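Local atomic coordinates of cytochrome C (Marichromatium purpuratum 984, PDB entry 5LO9), a protein that probably oxidises thiosulfate to tetrathionate as a thiosulfate dehydrogenase fused to its electron-accepting unit, passing electrons through four c-type hemes. Residues P380-P385 and T441-I446; M436-T441 and S495-Y500. All coordinates share one frame; numbering follows the deposited sequence.

Contact 1: P380-P385 and T441-I446; sequences PRLQPP and TAAAFI. With HEC (heme c), chain F.
Ala444, on helix 439-449 of a c-type cytochrome domain, packs its methyl group against the loop Pro380-Leu382; the helix leads to Met450, axial ligand of the heme iron. The contact is small, 159 Å² over both segments, and no direct hydrogen bond crosses it. Ala444 gives up the largest share: CB points at the loop and lies 3.2 Å from Pro380 O, and its backbone comes within 5.6 Å, CA to CA, of Arg381. One water, donating to Pro380 O and to Ala444 O at 2.7 Å each, bridges two carbonyls that could not bond each other.

Leu382 supplies the apolar half. Its CB faces the helix, and with CG anti to the carbonyl carbon (chi1 -54°) the branch ending in CD1 lies alongside the Ala443-Ala444 backbone, 3.9 Å from Ala443 CB. CG meets Ala444 CB more loosely, at 4.5 Å. Leu382 also touches Trp464 and Ala443 touches Ala467, both on helix 460-470, which places the loop beside the seam between these two helices. Pro380, whose carbonyl meets the Ala444 methyl, follows Tyr379, a residue that binds the other heme of this half of the protein.

Away from the loop, the helix turns Phe445 toward heme c of chain F. CG anti to the backbone N (chi1 174°) sends the phenyl ring to pyrrole A, and the Tyr379 ring meets the phenyl ring of Phe445. With an alanine in place of Phe445, the space between Tyr379 and pyrrole A is likely to be left unfilled and the heme edge to lose its aromatic neighbour. Next to it, Ile446 CD1 reaches the heme methyl CMB at 3.5 Å, while Phe445 CE2 ends 3.3 Å from heme C2A.

Contact 2: M436-T441 and S495-Y500; sequences MHRVDT and SPFDLY. With HEC (heme c), chain E.
Phe497 and Val439 bring a C-terminal loop onto the start of helix 439-449 in the cytochrome c domain, where Arg438 holds the N-cap position. One backbone bond joins the segments: Val439 N donates to Phe497 O at 2.9 Å, almost straight and in the carbonyl plane. Phe497 lies in a type I turn from Ser495 to Asp498, in which Ser495 OG accepts from Phe497 N, an ST turn.

Aromatic and apolar packing surrounds that bond. Asp440 CB sits over one face of the Phe497 ring, a CH-pi contact 4.2 Å from the centroid, and its carboxylate stacks nearly parallel to the ring, the planes 10° apart. Val439 CG2 meets Leu499 CG at 4.2 Å, and Trp464 of helix 460-470 touches both Val439 and Phe497. Thr441 CG2 lies 3.7 Å from CMD of the heme c of chain E.

Charged groups form a second layer. Arg438 grips Asp440 side-on in a bidentate salt bridge, NE to OD2 at 2.9 Å and NH2 to OD1, probably holding the carboxylate flat against the Phe497 ring. Its chain, bent at chi3 (62°), turns the guanidinium back to Asp440 and obliquely to Ser495 OG. A water linking Arg438 NH1 with Asp498 OD1 extends this polar cluster across the contact.

Asp498 lies at the edge of the His437 imidazole, its plane turned 61° from the ring. Asp498 OD1 is hydrogen-bonded to His493 ND1, and His437 ND1 to Ala434 O, a thiosulfate-pocket residue, while Asp498 OD2 accepts from Tyr500 N in an Asx turn. His437 NE2 stands 2.7 Å from Asp498 OD1.

Both contacts use helix 439-449 and share Thr441; their centres are about 11 Å apart. Contact 2 holds the beginning of the helix and contact 1 the turns that follow, and their segments alternate along the chain: 380-385, 436-441, 441-446, then 495-500. Thus a loop between helices 351-363 and 391-401, ahead of the Cys402-His406 heme attachment, and one near the C-terminus both pack against the same helix, meeting each other where Pro384 CB touches Phe497 CZ at 4.0 Å. Met436 CE lies 4.0 Å from Phe445 CG, so side chains from the two contacts, one at each heme of this half, meet between the hemes of chains E and F.

Contact 1: P380-P385 and T441-I446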
loop_
_atom_site.group_PDB
_atom_site.type_symbol
_atom_site.label_atom_id
_atom_site.label_comp_id
_atom_site.label_asym_id
_atom_site.label_seq_id
_atom_site.Cartn_x
_atom_site.Cartn_y
_atom_site.Cartn_z
ATOM N N PRO A 380 12.757 -16.877 11.978
ATOM C CA PRO A 380 12.197 -18.108 12.575
ATOM C C PRO A 380 12.251 -18.044 14.093
ATOM O O PRO A 380 13.326 -17.898 14.685
ATOM C CB PRO A 380 13.095 -19.215 12.021
ATOM C CG PRO A 380 13.712 -18.613 10.792
ATOM C CD PRO A 380 13.892 -17.166 11.081
ATOM N N ARG A 381 11.086 -18.130 14.721
ATOM C CA ARG A 381 11.015 -18.067 16.174
ATOM C C ARG A 381 11.632 -19.320 16.788
ATOM O O ARG A 381 11.487 -20.429 16.263
ATOM C CB ARG A 381 9.564 -17.916 16.621
ATOM C CG ARG A 381 9.369 -17.242 17.990
ATOM C CD ARG A 381 7.867 -17.042 18.314
ATOM N NE ARG A 381 7.109 -16.656 17.116
ATOM C CZ ARG A 381 6.797 -15.410 16.756
ATOM N NH1 ARG A 381 7.155 -14.380 17.522
ATOM N NH2 ARG A 381 6.113 -15.198 15.624
ATOM N N LEU A 382 12.345 -19.120 17.895
ATOM C CA LEU A 382 13.015 -20.162 18.658
ATOM C C LEU A 382 12.215 -20.513 19.900
ATOM O O LEU A 382 11.500 -19.669 20.449
ATOM C CB LEU A 382 14.393 -19.698 19.120
ATOM C CG LEU A 382 15.355 -19.180 18.071
ATOM C CD1 LEU A 382 16.630 -18.708 18.759
ATOM C CD2 LEU A 382 15.628 -20.253 17.105
ATOM N N GLN A 383 12.378 -21.749 20.370
ATOM C CA GLN A 383 11.805 -22.119 21.657
ATOM C C GLN A 383 12.584 -21.445 22.777
ATOM O O GLN A 383 13.826 -21.428 22.746
ATOM C CB GLN A 383 11.767 -23.638 21.821
ATOM C CG GLN A 383 11.230 -24.097 23.206
ATOM C CD GLN A 383 9.690 -23.983 23.416
ATOM O OE1 GLN A 383 9.238 -23.648 24.527
ATOM N NE2 GLN A 383 8.887 -24.279 22.372
ATOM N N PRO A 384 11.920 -20.814 23.740
ATOM C CA PRO A 384 12.651 -20.122 24.779
ATOM C C PRO A 384 13.376 -21.127 25.649
ATOM O O PRO A 384 12.892 -22.252 25.854
ATOM C CB PRO A 384 11.562 -19.377 25.561
ATOM C CG PRO A 384 10.330 -20.119 25.291
ATOM C CD PRO A 384 10.467 -20.632 23.908
ATOM N N PRO A 385 14.548 -20.779 26.161
ATOM C CA PRO A 385 15.346 -21.742 26.921
ATOM C C PRO A 385 14.792 -21.963 28.321
ATOM O O PRO A 385 14.512 -21.008 29.052
ATOM C CB PRO A 385 16.737 -21.095 26.967
ATOM C CG PRO A 385 16.493 -19.627 26.773
ATOM C CD PRO A 385 15.094 -19.417 26.234
ATOM N N THR A 441 13.967 -11.625 19.707
ATOM C CA THR A 441 14.006 -11.214 18.317
ATOM C C THR A 441 15.416 -11.312 17.748
ATOM O O THR A 441 15.612 -11.860 16.661
ATOM C CB THR A 441 13.463 -9.810 18.190
ATOM O OG1 THR A 441 12.109 -9.813 18.621
ATOM C CG2 THR A 441 13.526 -9.372 16.783
ATOM N N ALA A 442 16.412 -10.785 18.463
ATOM C CA ALA A 442 17.776 -10.854 17.960
ATOM C C ALA A 442 18.281 -12.286 17.947
ATOM O O ALA A 442 19.070 -12.669 17.073
ATOM C CB ALA A 442 18.692 -9.975 18.785
ATOM N N ALA A 443 17.850 -13.099 18.899
ATOM C CA ALA A 443 18.295 -14.485 18.868
ATOM C C ALA A 443 17.778 -15.174 17.623
ATOM O O ALA A 443 18.492 -15.953 16.978
ATOM C CB ALA A 443 17.829 -15.225 20.112
ATOM N N ALA A 444 16.540 -14.889 17.251
ATOM C CA ALA A 444 16.027 -15.527 16.060
ATOM C C ALA A 444 16.745 -15.026 14.816
ATOM O O ALA A 444 17.041 -15.804 13.903
ATOM C CB ALA A 444 14.543 -15.291 15.972
ATOM N N PHE A 445 17.055 -13.739 14.758
ATOM C CA PHE A 445 17.811 -13.258 13.619
ATOM C C PHE A 445 19.144 -13.966 13.525
ATOM O O PHE A 445 19.522 -14.465 12.456
ATOM C CB PHE A 445 18.031 -11.767 13.720
ATOM C CG PHE A 445 18.933 -11.228 12.648
ATOM C CD1 PHE A 445 18.485 -11.106 11.364
ATOM C CD2 PHE A 445 20.226 -10.840 12.942
ATOM C CE1 PHE A 445 19.304 -10.591 10.374
ATOM C CE2 PHE A 445 21.045 -10.339 11.964
ATOM C CZ PHE A 445 20.579 -10.211 10.668
ATOM N N ILE A 446 19.862 -14.018 14.650
ATOM C CA ILE A 446 21.228 -14.541 14.672
ATOM C C ILE A 446 21.264 -16.024 14.284
ATOM O O ILE A 446 22.057 -16.447 13.415
ATOM C CB ILE A 446 21.851 -14.302 16.061
ATOM C CG1 ILE A 446 22.254 -12.826 16.211
ATOM C CG2 ILE A 446 23.033 -15.271 16.319
ATOM C CD1 ILE A 446 22.437 -12.380 17.642
HETATM FE FE HEC F . 26.714 -9.988 11.666
HETATM C CHA HEC F . 24.371 -7.765 10.342
HETATM C CHB HEC F . 24.942 -10.162 14.673
HETATM C CHC HEC F . 28.844 -12.495 12.746
HETATM C CHD HEC F . 28.856 -9.368 8.928
HETATM N NA HEC F . 24.968 -9.107 12.390
HETATM C C1A HEC F . 24.186 -8.242 11.727
HETATM C C2A HEC F . 23.037 -7.787 12.556
HETATM C C3A HEC F . 23.195 -8.499 13.810
HETATM C C4A HEC F . 24.440 -9.287 13.602
HETATM C CMA HEC F . 22.283 -8.418 14.995
HETATM C CAA HEC F . 21.915 -6.853 12.235
HETATM C CBA HEC F . 21.921 -5.736 13.283
HETATM C CGA HEC F . 22.253 -4.377 12.731
HETATM O O1A HEC F . 22.459 -4.265 11.513
HETATM O O2A HEC F . 22.312 -3.432 13.547
HETATM N NB HEC F . 26.853 -11.122 13.397
HETATM C C1B HEC F . 26.080 -11.054 14.472
HETATM C C2B HEC F . 26.468 -12.021 15.523
HETATM C C3B HEC F . 27.614 -12.717 14.950
HETATM C C4B HEC F . 27.747 -12.085 13.617
HETATM C CMB HEC F . 25.841 -12.210 16.856
HETATM C CAB HEC F . 28.438 -13.831 15.540
HETATM C CBB HEC F . 27.499 -14.985 15.796
HETATM N NC HEC F . 28.523 -10.781 10.977
HETATM C C1C HEC F . 29.211 -11.764 11.539
HETATM C C2C HEC F . 30.476 -12.071 10.853
HETATM C C3C HEC F . 30.495 -11.155 9.729
HETATM C C4C HEC F . 29.237 -10.387 9.919
HETATM C CMC HEC F . 31.492 -13.087 11.261
HETATM C CAC HEC F . 31.526 -10.925 8.654
HETATM C CBC HEC F . 31.984 -12.112 7.874
HETATM N ND HEC F . 26.613 -8.807 9.949
HETATM C C1D HEC F . 27.539 -8.703 8.985
HETATM C C2D HEC F . 27.096 -7.790 7.898
HETATM C C3D HEC F . 25.778 -7.340 8.311
HETATM C C4D HEC F . 25.575 -8.032 9.591
HETATM C CMD HEC F . 27.800 -7.404 6.648
HETATM C CAD HEC F . 24.898 -6.390 7.576
HETATM C CBD HEC F . 24.281 -7.179 6.425
HETATM C CGD HEC F . 24.199 -6.362 5.141
HETATM O O1D HEC F . 24.645 -5.204 5.060
HETATM O O2D HEC F . 23.692 -6.894 4.149
HETATM O O HOH W 1 15.880 -18.259 13.990
#

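Contact 2: M436-T441 and S495-Y500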
loop_
_atom_site.group_PDB
_atom_site.type_symbol
_atom_site.label_atom_id
_atom_site.label_comp_id
_atom_site.label_asym_id
_atom_site.label_seq_id
_atom_site.Cartn_x
_atom_site.Cartn_y
_atom_site.Cartn_z
ATOM N N MET A 436 15.117 -5.119 17.450
ATOM C CA MET A 436 16.354 -5.885 17.579
ATOM C C MET A 436 16.981 -5.801 18.986
ATOM O O MET A 436 17.848 -6.622 19.311
ATOM C CB MET A 436 17.363 -5.396 16.521
ATOM C CG MET A 436 18.563 -6.322 16.292
ATOM S SD MET A 436 18.078 -7.965 15.596
ATOM C CE MET A 436 17.958 -7.584 13.822
ATOM N N HIS A 437 16.577 -4.853 19.837
ATOM C CA HIS A 437 17.091 -4.825 21.206
ATOM C C HIS A 437 16.496 -5.942 22.063
ATOM O O HIS A 437 16.984 -6.172 23.167
ATOM C CB HIS A 437 16.840 -3.439 21.867
ATOM C CG HIS A 437 15.584 -3.360 22.688
ATOM N ND1 HIS A 437 14.365 -3.012 22.148
ATOM C CD2 HIS A 437 15.353 -3.612 24.004
ATOM C CE1 HIS A 437 13.438 -3.045 23.096
ATOM N NE2 HIS A 437 14.009 -3.407 24.230
ATOM N N ARG A 438 15.465 -6.636 21.601
ATOM C CA ARG A 438 14.908 -7.750 22.366
ATOM C C ARG A 438 15.743 -8.999 22.159
ATOM O O ARG A 438 16.290 -9.233 21.075
ATOM C CB ARG A 438 13.467 -8.087 21.956
ATOM C CG ARG A 438 12.420 -7.142 22.469
ATOM C CD ARG A 438 11.067 -7.504 21.981
ATOM N NE ARG A 438 10.583 -8.829 22.406
ATOM C CZ ARG A 438 9.635 -9.046 23.324
ATOM N NH1 ARG A 438 9.051 -8.029 23.957
ATOM N NH2 ARG A 438 9.258 -10.291 23.618
ATOM N N VAL A 439 15.801 -9.821 23.207
ATOM C CA VAL A 439 16.659 -10.994 23.185
ATOM C C VAL A 439 16.081 -12.054 22.268
ATOM O O VAL A 439 16.803 -12.639 21.456
ATOM C CB VAL A 439 16.872 -11.529 24.613
ATOM C CG1 VAL A 439 17.657 -12.795 24.586
ATOM C CG2 VAL A 439 17.648 -10.531 25.434
ATOM N N ASP A 440 14.763 -12.278 22.338
ATOM C CA ASP A 440 14.121 -13.284 21.481
ATOM C C ASP A 440 14.190 -12.897 20.015
ATOM O O ASP A 440 14.475 -13.745 19.161
ATOM C CB ASP A 440 12.655 -13.538 21.878
ATOM C CG ASP A 440 11.781 -12.265 21.907
ATOM O OD1 ASP A 440 10.541 -12.417 22.056
ATOM O OD2 ASP A 440 12.311 -11.126 21.869
ATOM N N THR A 441 13.967 -11.625 19.707
ATOM C CA THR A 441 14.006 -11.214 18.317
ATOM C C THR A 441 15.416 -11.312 17.748
ATOM O O THR A 441 15.612 -11.860 16.661
ATOM C CB THR A 441 13.463 -9.810 18.190
ATOM O OG1 THR A 441 12.109 -9.813 18.621
ATOM C CG2 THR A 441 13.526 -9.372 16.783
ATOM N N SER A 495 8.783 -7.278 29.651
ATOM C CA SER A 495 8.887 -8.629 29.113
ATOM C C SER A 495 10.135 -9.304 29.672
ATOM O O SER A 495 11.139 -8.629 29.953
ATOM C CB SER A 495 8.959 -8.626 27.582
ATOM O OG SER A 495 9.476 -9.870 27.098
ATOM N N PRO A 496 10.131 -10.634 29.800
ATOM C CA PRO A 496 11.360 -11.324 30.257
ATOM C C PRO A 496 12.494 -11.270 29.233
ATOM O O PRO A 496 13.637 -11.570 29.592
ATOM C CB PRO A 496 10.896 -12.776 30.481
ATOM C CG PRO A 496 9.343 -12.720 30.492
ATOM C CD PRO A 496 9.002 -11.562 29.583
ATOM N N PHE A 497 12.218 -10.896 27.979
ATOM C CA PHE A 497 13.225 -10.850 26.928
ATOM C C PHE A 497 13.689 -9.450 26.612
ATOM O O PHE A 497 14.286 -9.248 25.561
ATOM C CB PHE A 497 12.697 -11.476 25.640
ATOM C CG PHE A 497 12.178 -12.884 25.813
ATOM C CD1 PHE A 497 13.051 -13.947 25.968
ATOM C CD2 PHE A 497 10.829 -13.146 25.801
ATOM C CE1 PHE A 497 12.581 -15.227 26.139
ATOM C CE2 PHE A 497 10.359 -14.421 25.974
ATOM C CZ PHE A 497 11.229 -15.458 26.138
ATOM N N ASP A 498 13.385 -8.478 27.466
ATOM C CA ASP A 498 13.724 -7.064 27.270
ATOM C C ASP A 498 14.536 -6.681 28.506
ATOM O O ASP A 498 14.022 -6.696 29.632
ATOM C CB ASP A 498 12.448 -6.198 27.090
ATOM C CG ASP A 498 12.742 -4.812 26.515
ATOM O OD1 ASP A 498 11.928 -4.218 25.708
ATOM O OD2 ASP A 498 13.831 -4.324 26.893
ATOM N N LEU A 499 15.803 -6.348 28.308
ATOM C CA LEU A 499 16.673 -6.053 29.436
ATOM C C LEU A 499 16.689 -4.583 29.794
ATOM O O LEU A 499 17.420 -4.199 30.706
ATOM C CB LEU A 499 18.111 -6.508 29.167
ATOM C CG LEU A 499 18.313 -7.936 28.671
ATOM C CD1 LEU A 499 19.816 -8.275 28.552
ATOM C CD2 LEU A 499 17.600 -8.904 29.540
ATOM N N TYR A 500 15.914 -3.756 29.099
ATOM C CA TYR A 500 15.815 -2.349 29.456
ATOM C C TYR A 500 15.331 -2.241 30.893
ATOM O O TYR A 500 14.341 -2.875 31.277
ATOM C CB TYR A 500 14.861 -1.630 28.492
ATOM C CG TYR A 500 14.772 -0.135 28.673
ATOM C CD1 TYR A 500 15.494 0.723 27.844
ATOM C CD2 TYR A 500 13.995 0.432 29.684
ATOM C CE1 TYR A 500 15.421 2.130 27.998
ATOM C CE2 TYR A 500 13.904 1.836 29.839
ATOM C CZ TYR A 500 14.620 2.677 28.997
ATOM O OH TYR A 500 14.561 4.055 29.149
HETATM FE FE HEC E . 13.049 -3.237 9.776
HETATM C CHA HEC E . 10.344 -5.337 10.564
HETATM C CHB HEC E . 11.305 -1.974 7.015
HETATM C CHC HEC E . 15.658 -0.943 9.148
HETATM C CHD HEC E . 14.923 -4.757 12.224
HETATM N NA HEC E . 11.173 -3.608 8.952
HETATM C C1A HEC E . 10.259 -4.454 9.414
HETATM C C2A HEC E . 9.017 -4.473 8.611
HETATM C C3A HEC E . 9.291 -3.501 7.567
HETATM C C4A HEC E . 10.660 -3.011 7.863
HETATM C CMA HEC E . 8.389 -3.125 6.448
HETATM C CAA HEC E . 7.800 -5.338 8.818
HETATM C CBA HEC E . 8.145 -6.775 8.439
HETATM C CGA HEC E . 6.920 -7.673 8.481
HETATM O O1A HEC E . 6.996 -8.761 7.868
HETATM O O2A HEC E . 5.890 -7.322 9.134
HETATM N NB HEC E . 13.432 -1.742 8.370
HETATM C C1B HEC E . 12.611 -1.399 7.353
HETATM C C2B HEC E . 13.138 -0.299 6.539
HETATM C C3B HEC E . 14.413 0.007 7.173
HETATM C C4B HEC E . 14.484 -0.940 8.301
HETATM C CMB HEC E . 12.530 0.320 5.331
HETATM C CAB HEC E . 15.386 1.065 6.768
HETATM C CBB HEC E . 14.702 2.418 6.958
HETATM N NC HEC E . 14.953 -2.895 10.560
HETATM C C1C HEC E . 15.846 -1.969 10.178
HETATM C C2C HEC E . 17.137 -2.073 10.896
HETATM C C3C HEC E . 16.909 -3.200 11.815
HETATM C C4C HEC E . 15.528 -3.635 11.501
HETATM C CMC HEC E . 18.347 -1.194 10.705
HETATM C CAC HEC E . 17.843 -3.862 12.811
HETATM C CBC HEC E . 18.484 -2.861 13.719
HETATM N ND HEC E . 12.673 -4.760 11.149
HETATM C C1D HEC E . 13.546 -5.209 12.037
HETATM C C2D HEC E . 13.008 -6.301 12.867
HETATM C C3D HEC E . 11.624 -6.500 12.401
HETATM C C4D HEC E . 11.552 -5.466 11.332
HETATM C CMD HEC E . 13.762 -6.987 13.953
HETATM C CAD HEC E . 10.564 -7.486 12.859
HETATM C CBD HEC E . 10.200 -7.424 14.358
HETATM C CGD HEC E . 9.581 -6.122 14.909
HETATM O O1D HEC E . 10.115 -4.984 14.737
HETATM O O2D HEC E . 8.526 -6.226 15.591
HETATM O O HOH W 2 17.576 -6.012 25.862
HETATM O O HOH W 3 9.722 -5.101 24.359
#